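Local coordinates for periplasmic binding protein (Veillonella parvula, PDB 4OVK) that probably captures a solute outside the cytoplasmic membrane and delivers it to an ABC transporter, the solute itself being unidentified, at residues Thr42-Val45 / Tyr46-Gly50; Phe90-Phe94 / Glu95-Lys99; Glu224-Thr228 / Trp229-Ile233; Asn302-Leu306 / Arg307-Lys311. All blocks are in the same frame, centred on the assembly; numbering follows the deposited sequence.

Contact 1 (Thr42-Val45 / Tyr46-Gly50); sequences TSIV and YAVDG
Tyr-46 opens the second half of helix 41-49, the helix that carries the chain from strand 34-36 to strand 55-57 in a beta-alpha-beta unit, and its amide N-H reaches back to Thr-42 O at 3.1 Å in a nearly straight bond of 168°. The phenol side chain leaves the helix with CG anti to the backbone N (chi1 171°), and Ser-43 O lies at the edge of its ring, near the ring plane. Beyond the helix the same ring meets Phe-71 edge-to-face. Ala-47 N comes next, bonded to Ser-43 O at 3.0 Å, while the small CB sits 3.5 Å from Ile-44 O. Val-48 repeats the i to i+4 pattern by donating to Ile-44 O, and its CG2 is the branch that leans against that same oxygen, at 3.3 Å. Between the side chains themselves the touch is light, Ile-44 CG2 to Val-48 CG2 at 4.4 Å, and both residues also pack on helix 133-147. Asp-49 closes the helix by donating to Val-45 O, and its carboxylate forms a salt bridge with Lys-149. At Gly-50 phi turns positive (59°), a backbone setting that favours glycine, and the chain leaves the helix with Gly-50 N making only a weak bond to Ala-47 O, at 3.4 Å.

Contact 2 (Phe90-Phe94 / Glu95-Lys99); sequences FNVNF and EEVAK
Asn-93 caps the first turn of helix 94-100 with its side chain: OD1 accepts from Glu-96 N at 3.1 Å, with an N-H...O angle of 165°. The N-H meets the oxygen from above the amide plane, 67° out of it, and not on a lone pair. The torsion that allows this puts CG anti to the backbone N (chi1 177°), which swings the carboxamide forward over the helix start. Glu-95 N is also close to OD1, at 3.2 Å. The backbone of the same residue takes up the next amide, Val-97 N donating to Asn-93 O at 3.1 Å, and Ala-98 N then bonds to Phe-94 O in the regular helical manner.

Round these bonds the side chains pack. The carboxamide carbon CG of Asn-93 rests 3.6 Å from Glu-96 CB, and the carboxylate of Glu-96 is turned almost perpendicular to the amide. That carboxylate has a weak hydrogen bond to Asn-82. Deeper in, Val-92 CG1 touches Val-97 CG2 at 3.5 Å, the two side chains crossing at about a right angle, so an apolar contact spans the turn from before the cap to its far side. Val-92 O lies 3.5 Å above one face of the Phe-94 ring, toward its rim, and that ring packs on helix 112-120. An asparagine N-cap with an apolar pair straddling it, residue before the cap to fourth residue after, is the hydrophobic-staple arrangement of a helix start.

Contact 3 (Glu224-Thr228 / Trp229-Ile233); sequences EEIMT and WDPDI
Trp-229 and Asp-230 take the last two backbone bonds of helix 223-229. Trp-229 N donates to Glu-225 O and Asp-230 N to Ile-226 O, each at 2.9 Å. Asp-230 then leaves the helix with positive phi (54°), and Pro-231 turns the chain toward strand 233-236.

The aromatic contacts are built on the indole. With CG anti to its own carbonyl carbon (chi1 -63°), the ring folds back along the preceding turn, and Glu-225 O comes over one face, 3.3 Å above the plane and nearer the five-membered ring, with CG also 3.3 Å away. This oxygen is thus bonded to the amide of Trp-229 while pressed against its ring.

Apolar packing continues on the benzene half, where Ile-226 crosses the indole at a slant, its CG1 4.0 Å from CZ3, and Ile-226 CG2 lies 4.5 Å from Pro-231 CD. Ile-226, Trp-229 and Pro-231 all lean on Leu-182 of strand 180-184, which joins the helix end to the parallel sheet. Replacing Trp-229 with an alanine would probably leave Ile-226 CG1 and Leu-182 without their aromatic partner and open a gap beside the helix end.

Among the polar ends, Asp-230 OD1 accepts from Lys-261 N and Trp-229 O from Lys-180. The chemistry thus implies a helix end covered in part by the indole, while the departing chain is tied by polar bonds to its neighbours.

Contact 4 (Asn302-Leu306 / Arg307-Lys311); sequences NDYIL and RDDLK
Tyr-304 and Asp-309 cross at about a right angle, ring and carboxylate planes 35° apart: OD2 of Asp-309 sits 3.6 Å from Tyr-304 CB and reaches the ring at neither a clear face nor an edge. Tyr-304 holds CG between its backbone N and carbonyl carbon (chi1 59°), which turns the ring toward helix 285-296, where its hydroxyl is hydrogen-bonded to Lys-290 O. A second carboxylate, that of Asp-308, lies alongside Ile-305, with OD2 3.4 Å from CD1 and 3.6 Å from CB of that isoleucine.

Ile-305 is the N-cap residue of helix 306-318, and a water bridges its backbone N to Asp-309. That N donates to water 1 at 2.8 Å, and the water in turn donates to Asp-309 OD1 at 2.8 Å. The backbone of Asp-309 closes the turn, its N donating to Ile-305 O, and Leu-310 N bonds to Leu-306 O at 2.8 Å.

OD2 of Asp-309 forms a salt bridge with Lys-290, so its two oxygens do different work. With an alanine in place of Asp-309, Lys-290 would probably lose this counter-charge and water 1 this acceptor, so that the bridge to Ile-305 N is broken. Chemically, a carboxylate near the first turn of a helix probably gains from the helix dipole, and here it also joins that turn to the neighbouring helix 285-296.

The contacts come in chain order, each on, or at one end of, a different helix. Contact 1 occupies helix 41-49, between strands 34-36 and 55-57 of the first parallel sheet, and contact 2 the start of helix 94-100, which leads into strand 104-108 of that sheet; their centres are 22 Å apart. Contact 3 ends helix 223-229 before strand 233-236 in the second parallel sheet, about 47 Å from contact 2 between centres and across the chain's centre. Contact 4 starts helix 306-318. Its centre is about 22 Å from that of contact 1 and about 31 Å from that of contact 3. This fits the two-lobed build of periplasmic binding proteins, one sheet in each lobe.

Contact 1 (Thr42-Val45 / Tyr46-Gly50)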
loop_
_atom_site.group_PDB
_atom_site.type_symbol
_atom_site.label_atom_id
_atom_site.label_comp_id
_atom_site.label_asym_id
_atom_site.label_seq_id
_atom_site.Cartn_x
_atom_site.Cartn_y
_atom_site.Cartn_z
ATOM N N THR A 42 4.046 5.090 -8.042
ATOM C CA THR A 42 3.226 5.731 -9.074
ATOM C C THR A 42 1.975 6.299 -8.415
ATOM O O THR A 42 1.644 7.466 -8.578
ATOM C CB THR A 42 2.903 4.781 -10.238
ATOM O OG1 THR A 42 4.076 4.608 -11.030
ATOM C CG2 THR A 42 1.800 5.342 -11.133
ATOM N N SER A 43 1.313 5.475 -7.607
ATOM C CA SER A 43 0.145 5.960 -6.867
ATOM C C SER A 43 0.511 7.084 -5.880
ATOM O O SER A 43 -0.280 7.994 -5.641
ATOM C CB SER A 43 -0.554 4.787 -6.160
ATOM O OG SER A 43 0.219 4.266 -5.108
ATOM N N ILE A 44 1.706 7.028 -5.303
ATOM C CA ILE A 44 2.110 8.057 -4.354
ATOM C C ILE A 44 2.393 9.399 -5.046
ATOM O O ILE A 44 2.025 10.453 -4.537
ATOM C CB ILE A 44 3.281 7.612 -3.447
ATOM C CG1 ILE A 44 2.872 6.359 -2.649
ATOM C CG2 ILE A 44 3.641 8.743 -2.494
ATOM C CD1 ILE A 44 4.010 5.652 -1.925
ATOM N N VAL A 45 3.049 9.370 -6.201
ATOM C CA VAL A 45 3.233 10.603 -6.970
ATOM C C VAL A 45 1.879 11.203 -7.342
ATOM O O VAL A 45 1.667 12.407 -7.209
ATOM C CB VAL A 45 4.083 10.343 -8.212
ATOM C CG1 VAL A 45 4.004 11.508 -9.198
ATOM C CG2 VAL A 45 5.524 10.059 -7.777
ATOM N N TYR A 46 0.955 10.354 -7.781
ATOM C CA TYR A 46 -0.398 10.804 -8.085
ATOM C C TYR A 46 -1.030 11.524 -6.872
ATOM O O TYR A 46 -1.625 12.585 -7.010
ATOM C CB TYR A 46 -1.284 9.634 -8.553
ATOM C CG TYR A 46 -2.718 10.037 -8.665
ATOM C CD1 TYR A 46 -3.199 10.641 -9.810
ATOM C CD2 TYR A 46 -3.587 9.861 -7.602
ATOM C CE1 TYR A 46 -4.519 11.046 -9.907
ATOM C CE2 TYR A 46 -4.912 10.246 -7.690
ATOM C CZ TYR A 46 -5.370 10.842 -8.833
ATOM O OH TYR A 46 -6.682 11.249 -8.913
ATOM N N ALA A 47 -0.908 10.934 -5.690
ATOM C CA ALA A 47 -1.498 11.491 -4.490
ATOM C C ALA A 47 -0.912 12.862 -4.134
ATOM O O ALA A 47 -1.641 13.773 -3.781
ATOM C CB ALA A 47 -1.314 10.530 -3.336
ATOM N N VAL A 48 0.404 13.004 -4.237
ATOM C CA VAL A 48 1.044 14.265 -3.899
ATOM C C VAL A 48 0.679 15.359 -4.909
ATOM O O VAL A 48 0.385 16.480 -4.517
ATOM C CB VAL A 48 2.578 14.106 -3.797
ATOM C CG1 VAL A 48 3.233 15.450 -3.512
ATOM C CG2 VAL A 48 2.929 13.106 -2.707
ATOM N N ASP A 49 0.673 15.024 -6.200
ATOM C CA ASP A 49 0.351 16.005 -7.229
ATOM C C ASP A 49 -1.149 16.200 -7.389
ATOM O O ASP A 49 -1.571 17.133 -8.059
ATOM C CB ASP A 49 0.967 15.602 -8.585
ATOM C CG ASP A 49 1.317 16.802 -9.450
ATOM O OD1 ASP A 49 1.597 17.902 -8.899
ATOM O OD2 ASP A 49 1.313 16.638 -10.692
ATOM N N GLY A 50 -1.953 15.310 -6.801
ATOM C CA GLY A 50 -3.405 15.306 -7.007
ATOM C C GLY A 50 -3.788 15.127 -8.465
ATOM O O GLY A 50 -4.842 15.579 -8.899
#

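Contact 2 (Phe90-Phe94 / Glu95-Lys99)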
loop_
_atom_site.group_PDB
_atom_site.type_symbol
_atom_site.label_atom_id
_atom_site.label_comp_id
_atom_site.label_asym_id
_atom_site.label_seq_id
_atom_site.Cartn_x
_atom_site.Cartn_y
_atom_site.Cartn_z
ATOM N N PHE A 90 13.784 -4.502 -11.912
ATOM C CA PHE A 90 14.087 -3.068 -11.742
ATOM C C PHE A 90 15.292 -2.595 -12.573
ATOM O O PHE A 90 15.859 -1.516 -12.325
ATOM C CB PHE A 90 14.210 -2.692 -10.250
ATOM C CG PHE A 90 12.965 -2.978 -9.456
ATOM C CD1 PHE A 90 11.868 -2.122 -9.521
ATOM C CD2 PHE A 90 12.876 -4.112 -8.653
ATOM C CE1 PHE A 90 10.713 -2.390 -8.803
ATOM C CE2 PHE A 90 11.722 -4.382 -7.930
ATOM C CZ PHE A 90 10.642 -3.520 -8.006
ATOM N N ASN A 91 15.647 -3.384 -13.587
ATOM C CA ASN A 91 16.676 -2.992 -14.540
ATOM C C ASN A 91 16.132 -1.968 -15.512
ATOM O O ASN A 91 15.115 -2.192 -16.149
ATOM C CB ASN A 91 17.176 -4.204 -15.312
ATOM C CG ASN A 91 17.865 -5.204 -14.418
ATOM O OD1 ASN A 91 18.749 -4.848 -13.639
ATOM N ND2 ASN A 91 17.458 -6.457 -14.514
ATOM N N VAL A 92 16.836 -0.853 -15.631
ATOM C CA VAL A 92 16.384 0.253 -16.452
ATOM C C VAL A 92 16.904 0.122 -17.881
ATOM O O VAL A 92 18.075 -0.167 -18.100
ATOM C CB VAL A 92 16.825 1.599 -15.840
ATOM C CG1 VAL A 92 16.521 2.751 -16.782
ATOM C CG2 VAL A 92 16.127 1.808 -14.504
ATOM N N ASN A 93 16.019 0.335 -18.846
ATOM C CA ASN A 93 16.403 0.435 -20.244
ATOM C C ASN A 93 16.811 1.891 -20.505
ATOM O O ASN A 93 15.960 2.770 -20.694
ATOM C CB ASN A 93 15.238 0.000 -21.134
ATOM C CG ASN A 93 15.531 0.146 -22.620
ATOM O OD1 ASN A 93 16.451 0.839 -23.033
ATOM N ND2 ASN A 93 14.715 -0.497 -23.427
ATOM N N PHE A 94 18.116 2.143 -20.506
ATOM C CA PHE A 94 18.616 3.523 -20.577
ATOM C C PHE A 94 18.332 4.193 -21.917
ATOM O O PHE A 94 18.128 5.413 -21.960
ATOM C CB PHE A 94 20.102 3.584 -20.243
ATOM C CG PHE A 94 20.423 3.117 -18.859
ATOM C CD1 PHE A 94 20.147 3.917 -17.761
ATOM C CD2 PHE A 94 20.991 1.871 -18.652
ATOM C CE1 PHE A 94 20.436 3.481 -16.479
ATOM C CE2 PHE A 94 21.289 1.432 -17.380
ATOM C CZ PHE A 94 21.005 2.235 -16.287
ATOM N N GLU A 95 18.316 3.417 -23.002
ATOM C CA GLU A 95 17.929 3.961 -24.311
ATOM C C GLU A 95 16.491 4.509 -24.271
ATOM O O GLU A 95 16.226 5.628 -24.729
ATOM C CB GLU A 95 18.073 2.905 -25.416
ATOM C CG GLU A 95 17.557 3.357 -26.780
ATOM C CD GLU A 95 17.852 2.368 -27.896
ATOM O OE1 GLU A 95 17.988 1.158 -27.610
ATOM O OE2 GLU A 95 17.936 2.805 -29.066
ATOM N N GLU A 96 15.574 3.728 -23.713
ATOM C CA GLU A 96 14.167 4.124 -23.645
ATOM C C GLU A 96 13.964 5.391 -22.778
ATOM O O GLU A 96 13.225 6.299 -23.167
ATOM C CB GLU A 96 13.318 2.950 -23.120
ATOM C CG GLU A 96 11.805 3.183 -23.125
ATOM C CD GLU A 96 11.086 2.470 -24.255
ATOM O OE1 GLU A 96 11.415 1.295 -24.552
ATOM O OE2 GLU A 96 10.176 3.083 -24.847
ATOM N N VAL A 97 14.632 5.457 -21.625
ATOM C CA VAL A 97 14.501 6.613 -20.721
ATOM C C VAL A 97 15.043 7.874 -21.373
ATOM O O VAL A 97 14.490 8.959 -21.209
ATOM C CB VAL A 97 15.234 6.409 -19.370
ATOM C CG1 VAL A 97 14.986 7.594 -18.435
ATOM C CG2 VAL A 97 14.795 5.120 -18.696
ATOM N N ALA A 98 16.131 7.720 -22.114
ATOM C CA ALA A 98 16.735 8.829 -22.834
ATOM C C ALA A 98 15.783 9.382 -23.896
ATOM O O ALA A 98 15.718 10.588 -24.097
ATOM C CB ALA A 98 18.051 8.383 -23.464
ATOM N N LYS A 99 15.053 8.494 -24.564
ATOM C CA LYS A 99 14.017 8.895 -25.520
ATOM C C LYS A 99 12.852 9.588 -24.814
ATOM O O LYS A 99 12.375 10.627 -25.278
ATOM C CB LYS A 99 13.493 7.684 -26.311
ATOM C CG LYS A 99 14.435 7.178 -27.395
ATOM C CD LYS A 99 13.847 6.007 -28.178
ATOM C CE LYS A 99 13.787 4.730 -27.346
ATOM N NZ LYS A 99 13.810 3.496 -28.180
#

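Contact 3 (Glu224-Thr228 / Trp229-Ile233)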
loop_
_atom_site.group_PDB
_atom_site.type_symbol
_atom_site.label_atom_id
_atom_site.label_comp_id
_atom_site.label_asym_id
_atom_site.label_seq_id
_atom_site.Cartn_x
_atom_site.Cartn_y
_atom_site.Cartn_z
ATOM N N GLU A 224 -1.539 -28.035 9.266
ATOM C CA GLU A 224 -1.544 -28.483 10.657
ATOM C C GLU A 224 -1.191 -27.346 11.634
ATOM O O GLU A 224 -1.842 -27.201 12.675
ATOM C CB GLU A 224 -0.608 -29.684 10.842
ATOM C CG GLU A 224 -0.709 -30.342 12.208
ATOM C CD GLU A 224 0.454 -29.991 13.123
ATOM O OE1 GLU A 224 1.509 -30.658 13.028
ATOM O OE2 GLU A 224 0.306 -29.060 13.947
ATOM N N GLU A 225 -0.188 -26.537 11.289
ATOM C CA GLU A 225 0.175 -25.357 12.096
ATOM C C GLU A 225 -1.009 -24.400 12.249
ATOM O O GLU A 225 -1.292 -23.914 13.348
ATOM C CB GLU A 225 1.351 -24.594 11.466
ATOM C CG GLU A 225 2.717 -25.211 11.703
ATOM C CD GLU A 225 3.804 -24.574 10.852
ATOM O OE1 GLU A 225 4.506 -23.681 11.371
ATOM O OE2 GLU A 225 3.950 -24.956 9.667
ATOM N N ILE A 226 -1.693 -24.134 11.139
ATOM C CA ILE A 226 -2.830 -23.214 11.134
ATOM C C ILE A 226 -3.991 -23.765 11.979
ATOM O O ILE A 226 -4.648 -23.010 12.703
ATOM C CB ILE A 226 -3.275 -22.873 9.684
ATOM C CG1 ILE A 226 -2.168 -22.071 8.969
ATOM C CG2 ILE A 226 -4.588 -22.091 9.672
ATOM C CD1 ILE A 226 -2.391 -21.891 7.484
HETATM N N MSE A 227 -4.223 -25.075 11.904
HETATM C CA MSE A 227 -5.256 -25.720 12.720
HETATM C C MSE A 227 -4.927 -25.552 14.188
HETATM O O MSE A 227 -5.805 -25.250 14.998
HETATM C CB MSE A 227 -5.408 -27.190 12.326
HETATM C CG MSE A 227 -6.040 -27.328 10.940
HETATM SE SE MSE A 227 -5.974 -29.200 10.314
HETATM C CE MSE A 227 -7.335 -29.953 11.530
ATOM N N THR A 228 -3.653 -25.711 14.532
ATOM C CA THR A 228 -3.189 -25.533 15.910
ATOM C C THR A 228 -3.387 -24.092 16.409
ATOM O O THR A 228 -3.914 -23.880 17.514
ATOM C CB THR A 228 -1.706 -25.950 16.031
ATOM O OG1 THR A 228 -1.585 -27.339 15.710
ATOM C CG2 THR A 228 -1.162 -25.713 17.433
ATOM N N TRP A 229 -2.983 -23.112 15.598
ATOM C CA TRP A 229 -3.169 -21.696 15.944
ATOM C C TRP A 229 -4.649 -21.400 16.165
ATOM O O TRP A 229 -5.014 -20.741 17.136
ATOM C CB TRP A 229 -2.627 -20.762 14.848
ATOM C CG TRP A 229 -1.145 -20.863 14.597
ATOM C CD1 TRP A 229 -0.192 -21.307 15.462
ATOM C CD2 TRP A 229 -0.456 -20.489 13.399
ATOM N NE1 TRP A 229 1.050 -21.252 14.873
ATOM C CE2 TRP A 229 0.918 -20.745 13.609
ATOM C CE3 TRP A 229 -0.864 -19.962 12.168
ATOM C CZ2 TRP A 229 1.881 -20.498 12.633
ATOM C CZ3 TRP A 229 0.096 -19.710 11.198
ATOM C CH2 TRP A 229 1.453 -19.979 11.437
ATOM N N ASP A 230 -5.488 -21.901 15.256
ATOM C CA ASP A 230 -6.942 -21.706 15.316
ATOM C C ASP A 230 -7.315 -20.213 15.412
ATOM O O ASP A 230 -7.900 -19.765 16.407
ATOM C CB ASP A 230 -7.543 -22.508 16.487
ATOM C CG ASP A 230 -9.027 -22.794 16.306
ATOM O OD1 ASP A 230 -9.574 -22.500 15.223
ATOM O OD2 ASP A 230 -9.652 -23.339 17.242
ATOM N N PRO A 231 -6.968 -19.433 14.376
ATOM C CA PRO A 231 -7.223 -18.000 14.438
ATOM C C PRO A 231 -8.712 -17.664 14.530
ATOM O O PRO A 231 -9.564 -18.412 14.009
ATOM C CB PRO A 231 -6.604 -17.473 13.135
ATOM C CG PRO A 231 -6.605 -18.636 12.216
ATOM C CD PRO A 231 -6.377 -19.831 13.083
ATOM N N ASP A 232 -9.001 -16.575 15.238
ATOM C CA ASP A 232 -10.358 -16.006 15.362
ATOM C C ASP A 232 -10.773 -15.189 14.134
ATOM O O ASP A 232 -11.967 -15.092 13.802
ATOM C CB ASP A 232 -10.431 -15.106 16.598
ATOM C CG ASP A 232 -10.084 -15.844 17.889
ATOM O OD1 ASP A 232 -10.871 -16.730 18.301
ATOM O OD2 ASP A 232 -9.025 -15.533 18.494
ATOM N N ILE A 233 -9.783 -14.575 13.482
ATOM C CA ILE A 233 -10.001 -13.698 12.331
ATOM C C ILE A 233 -8.959 -14.046 11.270
ATOM O O ILE A 233 -7.802 -14.303 11.608
ATOM C CB ILE A 233 -9.857 -12.210 12.732
ATOM C CG1 ILE A 233 -10.961 -11.806 13.714
ATOM C CG2 ILE A 233 -9.916 -11.293 11.512
ATOM C CD1 ILE A 233 -10.745 -10.453 14.370
#

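Contact 4 (Asn302-Leu306 / Arg307-Lys311)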
loop_
_atom_site.group_PDB
_atom_site.type_symbol
_atom_site.label_atom_id
_atom_site.label_comp_id
_atom_site.label_asym_id
_atom_site.label_seq_id
_atom_site.Cartn_x
_atom_site.Cartn_y
_atom_site.Cartn_z
ATOM N N ASN A 302 -14.232 3.139 18.072
ATOM C CA ASN A 302 -15.661 3.411 17.885
ATOM C C ASN A 302 -15.981 4.882 17.704
ATOM O O ASN A 302 -17.129 5.296 17.893
ATOM C CB ASN A 302 -16.446 2.891 19.098
ATOM C CG ASN A 302 -16.042 3.583 20.392
ATOM O OD1 ASN A 302 -15.091 4.372 20.427
ATOM N ND2 ASN A 302 -16.765 3.300 21.457
ATOM N N ASP A 303 -14.980 5.675 17.341
ATOM C CA ASP A 303 -15.142 7.127 17.282
ATOM C C ASP A 303 -14.797 7.703 15.908
ATOM O O ASP A 303 -14.455 8.887 15.781
ATOM C CB ASP A 303 -14.333 7.792 18.401
ATOM C CG ASP A 303 -12.896 7.320 18.453
ATOM O OD1 ASP A 303 -12.447 6.614 17.530
ATOM O OD2 ASP A 303 -12.208 7.650 19.433
ATOM N N TYR A 304 -14.915 6.855 14.887
ATOM C CA TYR A 304 -14.835 7.264 13.488
ATOM C C TYR A 304 -15.736 6.393 12.628
ATOM O O TYR A 304 -16.116 5.276 13.019
ATOM C CB TYR A 304 -13.401 7.201 12.953
ATOM C CG TYR A 304 -12.759 5.840 13.018
ATOM C CD1 TYR A 304 -12.953 4.899 12.010
ATOM C CD2 TYR A 304 -11.941 5.487 14.090
ATOM C CE1 TYR A 304 -12.367 3.643 12.074
ATOM C CE2 TYR A 304 -11.339 4.240 14.152
ATOM C CZ TYR A 304 -11.555 3.319 13.143
ATOM O OH TYR A 304 -10.947 2.083 13.205
ATOM N N ILE A 305 -16.103 6.933 11.473
ATOM C CA ILE A 305 -16.861 6.205 10.458
ATOM C C ILE A 305 -15.965 6.088 9.229
ATOM O O ILE A 305 -15.650 7.091 8.574
ATOM C CB ILE A 305 -18.165 6.938 10.102
ATOM C CG1 ILE A 305 -19.042 7.121 11.356
ATOM C CG2 ILE A 305 -18.923 6.189 9.018
ATOM C CD1 ILE A 305 -20.201 8.065 11.137
ATOM N N LEU A 306 -15.545 4.864 8.934
ATOM C CA LEU A 306 -14.539 4.606 7.908
ATOM C C LEU A 306 -14.986 5.138 6.545
ATOM O O LEU A 306 -14.201 5.757 5.835
ATOM C CB LEU A 306 -14.247 3.111 7.831
ATOM C CG LEU A 306 -13.240 2.702 6.743
ATOM C CD1 LEU A 306 -11.925 3.466 6.877
ATOM C CD2 LEU A 306 -13.009 1.196 6.768
ATOM N N ARG A 307 -16.249 4.903 6.187
ATOM C CA ARG A 307 -16.783 5.361 4.905
ATOM C C ARG A 307 -16.627 6.880 4.739
ATOM O O ARG A 307 -16.295 7.357 3.661
ATOM C CB ARG A 307 -18.255 4.938 4.793
ATOM C CG ARG A 307 -19.119 5.685 3.803
ATOM C CD ARG A 307 -20.541 5.135 3.801
ATOM N NE ARG A 307 -20.572 3.680 3.645
ATOM C CZ ARG A 307 -20.788 3.026 2.503
ATOM N NH1 ARG A 307 -21.021 3.675 1.371
ATOM N NH2 ARG A 307 -20.788 1.699 2.499
ATOM N N ASP A 308 -16.911 7.634 5.801
ATOM C CA ASP A 308 -16.768 9.088 5.770
ATOM C C ASP A 308 -15.311 9.497 5.619
ATOM O O ASP A 308 -14.998 10.425 4.886
ATOM C CB ASP A 308 -17.343 9.735 7.038
ATOM C CG ASP A 308 -18.834 9.545 7.171
ATOM O OD1 ASP A 308 -19.493 9.191 6.177
ATOM O OD2 ASP A 308 -19.365 9.760 8.284
ATOM N N ASP A 309 -14.424 8.820 6.331
ATOM C CA ASP A 309 -13.012 9.159 6.291
ATOM C C ASP A 309 -12.439 8.833 4.905
ATOM O O ASP A 309 -11.611 9.582 4.386
ATOM C CB ASP A 309 -12.228 8.406 7.362
ATOM C CG ASP A 309 -12.627 8.799 8.771
ATOM O OD1 ASP A 309 -13.372 9.798 8.974
ATOM O OD2 ASP A 309 -12.185 8.083 9.695
ATOM N N LEU A 310 -12.896 7.727 4.309
ATOM C CA LEU A 310 -12.491 7.364 2.945
ATOM C C LEU A 310 -12.967 8.435 1.951
ATOM O O LEU A 310 -12.182 8.903 1.133
ATOM C CB LEU A 310 -13.059 5.982 2.596
ATOM C CG LEU A 310 -12.791 5.413 1.216
ATOM C CD1 LEU A 310 -11.304 5.166 1.013
ATOM C CD2 LEU A 310 -13.570 4.141 0.972
ATOM N N LYS A 311 -14.245 8.829 2.031
ATOM C CA LYS A 311 -14.766 9.870 1.146
ATOM C C LYS A 311 -13.999 11.179 1.309
ATOM O O LYS A 311 -13.658 11.833 0.315
ATOM C CB LYS A 311 -16.248 10.111 1.380
ATOM C CG LYS A 311 -17.099 8.938 0.920
ATOM C CD LYS A 311 -18.524 9.037 1.428
ATOM C CE LYS A 311 -19.277 10.128 0.708
ATOM N NZ LYS A 311 -20.728 10.020 0.997
HETATM O O HOH W 1 -15.303 9.604 10.947
#